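Local coordinates for substrate-binding protein (Synechococcus sp., PDB 6WPN) that probably binds a sugar or oligosaccharide in the periplasm as the solute-binding component of a transport system in a marine cyanobacterium, at residues Ser206-Asp209 against Ala210-Ala214; Val413-Ala416 against Glu417-Trp420. All blocks are in the same frame, centred on the assembly; numbering follows the deposited sequence.

Interaction 1: Ser206-Asp209 against Ala210-Ala214; sequences SLLD and ARQRA
Asp209 lays its carboxylate across the base of the Arg213 side chain, with Asp209 OD1 3.3 Å from Arg213 CB. CG of Asp209 sits between its own backbone N and carbonyl carbon (chi1 60°), which turns OD1 back over the type II beta turn running from Asp209 to Gln212, in a surface loop between helices 195-202 and 219-233. There OD1 accepts the backbone N-H of Arg213 on its syn side, Arg213 N to Asp209 OD1 being 2.7 Å, although the donor stands 24° out of the carboxylate plane. The turn itself is closed by Gln212 N to Asp209 O at 3.1 Å, the donor well above the carbonyl plane. A nearly straight bond from Asp209 N to Arg213 O (3.2 Å) links the two arms, and Leu208 and Ala214 form a single beta bridge beyond it. Leu208 CD1 meets the amide of Gln212, 4.0 Å from OE1 and as far from NE2. The guanidinium of Arg213 leads away from Asp209, and its NH1 bonds Trp428 O near the chain end. Asp209 therefore uses its backbone N, backbone O and OD1 to hold one hairpin-like loop, while its carboxylate may attract Arg211 and Arg213 without a salt bridge.

Interaction 2: Val413-Ala416 against Glu417-Trp420; sequences VLEA and EQQW
Leu414 with CG trans to its backbone N (chi1 -172°) and Gln418 with CG set beside its own N (chi1 -68°) send their side chains to one meeting place, one turn apart on the alpha-helix 409-427. The Gln418 chain runs extended beyond CG, so its amide reaches back over the leucine branch point. Gln418 NE2 lies 3.3 Å from Leu414 CG and at similar range from both methyl carbons, a van der Waals contact of an amide nitrogen on a branched hydrocarbon. On the way Gln418 CG passes close to Leu414 O, the carbonyl that also receives the Gln418 backbone N-H. Glu417 approaches the same leucine from another side: its OE1 is 3.4 Å from Leu414 CD1, and this oxygen also has a weak hydrogen bond with Asn217.

Underneath, the backbone follows the regular i to i+4 pattern. Glu417 N to Val413 O measures 2.8 Å, and three successive bonds follow it, from the backbone N-H groups of Gln418, Gln419 and Trp420, all close to straight. Around the helix, Glu415, Gln419 and Trp420 all touch helix 388-403, while Ala416 packs on Phe216, and Leu414 and Gln418 are exposed. Gln419 CG, set beside its own backbone N, lies 3.2 Å from Glu415 O, while Trp420 CB rests 3.4 Å from Ala416 O.

How the interactions relate
Interaction 1 comes first along the chain, in the loop between helices 195-202 and 219-233, and interaction 2 follows on the late helix 409-427. Their centres are about 12 Å apart, on the same side of the chain's centre, and they meet directly. Trp420 of interaction 2 provides the junction: its NE1 lies 2.8 Å from Gln212 O, a probable hydrogen bond, and its indole packs on Leu208 and Ala214. Asn421 adds a bond to Ala214 N. Leu391 of helix 388-403 touches Leu207, Leu208 and Trp420, so that helix borders both contacts. The loop is thereby joined to the C-terminal helices, bringing together parts of the fold some 200 residues apart in sequence.

Interaction 1: Ser206-Asp209 against Ala210-Ala214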
loop_
_atom_site.group_PDB
_atom_site.type_symbol
_atom_site.label_atom_id
_atom_site.label_comp_id
_atom_site.label_asym_id
_atom_site.label_seq_id
_atom_site.Cartn_x
_atom_site.Cartn_y
_atom_site.Cartn_z
ATOM N N SER A 206 -16.226 -4.495 9.623
ATOM C CA SER A 206 -16.498 -3.068 9.512
ATOM C C SER A 206 -15.743 -2.352 10.623
ATOM O O SER A 206 -15.932 -2.661 11.803
ATOM C CB SER A 206 -17.998 -2.792 9.606
ATOM O OG SER A 206 -18.261 -1.400 9.573
ATOM N N LEU A 207 -14.885 -1.403 10.249
ATOM C CA LEU A 207 -14.024 -0.753 11.233
ATOM C C LEU A 207 -14.710 0.428 11.917
ATOM O O LEU A 207 -14.784 0.473 13.149
ATOM C CB LEU A 207 -12.720 -0.291 10.569
ATOM C CG LEU A 207 -11.810 -1.359 9.956
ATOM C CD1 LEU A 207 -10.597 -0.710 9.305
ATOM C CD2 LEU A 207 -11.382 -2.393 10.988
ATOM N N LEU A 208 -15.227 1.380 11.137
ATOM C CA LEU A 208 -15.834 2.592 11.665
ATOM C C LEU A 208 -17.226 2.779 11.082
ATOM O O LEU A 208 -17.489 2.414 9.934
ATOM C CB LEU A 208 -14.995 3.834 11.333
ATOM C CG LEU A 208 -13.516 3.841 11.723
ATOM C CD1 LEU A 208 -12.854 5.130 11.261
ATOM C CD2 LEU A 208 -13.364 3.664 13.223
ATOM N N ASP A 209 -18.123 3.342 11.890
ATOM C CA ASP A 209 -19.428 3.743 11.390
ATOM C C ASP A 209 -19.412 5.220 11.008
ATOM O O ASP A 209 -18.386 5.904 11.088
ATOM C CB ASP A 209 -20.506 3.476 12.444
ATOM C CG ASP A 209 -20.262 4.232 13.753
ATOM O OD1 ASP A 209 -19.368 5.104 13.813
ATOM O OD2 ASP A 209 -20.980 3.955 14.732
ATOM N N ALA A 210 -20.570 5.727 10.592
ATOM C CA ALA A 210 -20.769 7.163 10.490
ATOM C C ALA A 210 -20.951 7.680 11.912
ATOM O O ALA A 210 -21.893 7.258 12.589
ATOM C CB ALA A 210 -21.971 7.493 9.611
ATOM N N ARG A 211 -20.046 8.571 12.346
ATOM C CA ARG A 211 -19.868 9.133 13.693
ATOM C C ARG A 211 -18.464 8.788 14.167
ATOM O O ARG A 211 -18.035 9.230 15.238
ATOM C CB ARG A 211 -20.884 8.631 14.728
ATOM C CG ARG A 211 -22.223 9.356 14.744
ATOM C CD ARG A 211 -22.995 9.024 16.015
ATOM N NE ARG A 211 -22.680 9.911 17.133
ATOM C CZ ARG A 211 -22.595 9.509 18.398
ATOM N NH1 ARG A 211 -22.306 10.380 19.357
ATOM N NH2 ARG A 211 -22.785 8.232 18.705
ATOM N N GLN A 212 -17.758 7.975 13.375
ATOM C CA GLN A 212 -16.374 7.585 13.647
ATOM C C GLN A 212 -16.253 6.754 14.922
ATOM O O GLN A 212 -15.195 6.718 15.554
ATOM C CB GLN A 212 -15.465 8.814 13.712
ATOM C CG GLN A 212 -15.480 9.613 12.430
ATOM C CD GLN A 212 -14.857 8.858 11.285
ATOM O OE1 GLN A 212 -15.512 8.070 10.601
ATOM N NE2 GLN A 212 -13.584 9.093 11.071
ATOM N N ARG A 213 -17.323 6.064 15.296
ATOM C CA ARG A 213 -17.307 5.200 16.464
ATOM C C ARG A 213 -16.847 3.796 16.068
ATOM O O ARG A 213 -16.925 3.396 14.904
ATOM C CB ARG A 213 -18.703 5.139 17.089
ATOM C CG ARG A 213 -19.147 6.407 17.824
ATOM C CD ARG A 213 -18.184 6.851 18.916
ATOM N NE ARG A 213 -18.841 7.740 19.875
ATOM C CZ ARG A 213 -18.707 9.063 19.896
ATOM N NH1 ARG A 213 -17.929 9.669 19.009
ATOM N NH2 ARG A 213 -19.350 9.783 20.811
ATOM N N ALA A 214 -16.360 3.048 17.058
ATOM C CA ALA A 214 -15.881 1.692 16.807
ATOM C C ALA A 214 -17.020 0.808 16.314
ATOM O O ALA A 214 -18.077 0.726 16.946
ATOM C CB ALA A 214 -15.260 1.102 18.073
#

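Interaction 2: Val413-Ala416 against Glu417-Trp420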
loop_
_atom_site.group_PDB
_atom_site.type_symbol
_atom_site.label_atom_id
_atom_site.label_comp_id
_atom_site.label_asym_id
_atom_site.label_seq_id
_atom_site.Cartn_x
_atom_site.Cartn_y
_atom_site.Cartn_z
ATOM N N VAL A 413 -10.570 -7.427 21.634
ATOM C CA VAL A 413 -11.627 -6.714 20.919
ATOM C C VAL A 413 -12.246 -5.649 21.809
ATOM O O VAL A 413 -12.422 -4.497 21.399
ATOM C CB VAL A 413 -12.692 -7.705 20.416
ATOM C CG1 VAL A 413 -13.821 -6.963 19.725
ATOM C CG2 VAL A 413 -12.060 -8.725 19.486
ATOM N N LEU A 414 -12.595 -6.024 23.039
ATOM C CA LEU A 414 -13.232 -5.069 23.937
ATOM C C LEU A 414 -12.291 -3.922 24.275
ATOM O O LEU A 414 -12.696 -2.753 24.259
ATOM C CB LEU A 414 -13.696 -5.769 25.213
ATOM C CG LEU A 414 -14.541 -4.836 26.071
ATOM C CD1 LEU A 414 -15.885 -4.588 25.392
ATOM C CD2 LEU A 414 -14.712 -5.363 27.490
ATOM N N GLU A 415 -11.026 -4.234 24.571
ATOM C CA GLU A 415 -10.067 -3.183 24.890
ATOM C C GLU A 415 -9.866 -2.251 23.705
ATOM O O GLU A 415 -9.828 -1.027 23.869
ATOM C CB GLU A 415 -8.730 -3.796 25.312
ATOM C CG GLU A 415 -8.766 -4.591 26.613
ATOM C CD GLU A 415 -8.810 -3.713 27.845
ATOM O OE1 GLU A 415 -8.649 -2.482 27.706
ATOM O OE2 GLU A 415 -9.012 -4.255 28.954
ATOM N N ALA A 416 -9.758 -2.810 22.499
ATOM C CA ALA A 416 -9.622 -1.970 21.312
ATOM C C ALA A 416 -10.860 -1.107 21.101
ATOM O O ALA A 416 -10.751 0.091 20.814
ATOM C CB ALA A 416 -9.349 -2.835 20.083
ATOM N N GLU A 417 -12.047 -1.697 21.244
ATOM C CA GLU A 417 -13.281 -0.939 21.061
ATOM C C GLU A 417 -13.368 0.216 22.053
ATOM O O GLU A 417 -13.710 1.343 21.684
ATOM C CB GLU A 417 -14.489 -1.866 21.202
ATOM C CG GLU A 417 -15.824 -1.148 21.183
ATOM C CD GLU A 417 -16.966 -2.025 21.661
ATOM O OE1 GLU A 417 -16.817 -2.691 22.711
ATOM O OE2 GLU A 417 -18.013 -2.053 20.979
ATOM N N GLN A 418 -13.059 -0.052 23.322
ATOM C CA GLN A 418 -13.181 0.978 24.348
ATOM C C GLN A 418 -12.110 2.053 24.196
ATOM O O GLN A 418 -12.385 3.240 24.407
ATOM C CB GLN A 418 -13.112 0.332 25.729
ATOM C CG GLN A 418 -14.311 -0.546 26.037
ATOM C CD GLN A 418 -14.098 -1.426 27.251
ATOM O OE1 GLN A 418 -12.983 -1.540 27.762
ATOM N NE2 GLN A 418 -15.171 -2.048 27.728
ATOM N N GLN A 419 -10.889 1.661 23.823
ATOM C CA GLN A 419 -9.832 2.646 23.612
ATOM C C GLN A 419 -10.128 3.539 22.412
ATOM O O GLN A 419 -9.901 4.753 22.469
ATOM C CB GLN A 419 -8.484 1.951 23.454
ATOM C CG GLN A 419 -7.964 1.357 24.748
ATOM C CD GLN A 419 -6.527 0.898 24.640
ATOM O OE1 GLN A 419 -5.890 1.060 23.598
ATOM N NE2 GLN A 419 -6.003 0.323 25.720
ATOM N N TRP A 420 -10.618 2.962 21.310
ATOM C CA TRP A 420 -10.952 3.791 20.156
ATOM C C TRP A 420 -12.093 4.751 20.477
ATOM O O TRP A 420 -12.065 5.916 20.069
ATOM C CB TRP A 420 -11.315 2.929 18.946
ATOM C CG TRP A 420 -11.894 3.764 17.841
ATOM C CD1 TRP A 420 -13.213 3.893 17.513
ATOM C CD2 TRP A 420 -11.173 4.632 16.955
ATOM N NE1 TRP A 420 -13.355 4.772 16.465
ATOM C CE2 TRP A 420 -12.119 5.238 16.105
ATOM C CE3 TRP A 420 -9.818 4.946 16.793
ATOM C CZ2 TRP A 420 -11.753 6.138 15.103
ATOM C CZ3 TRP A 420 -9.456 5.840 15.799
ATOM C CH2 TRP A 420 -10.420 6.426 14.966
#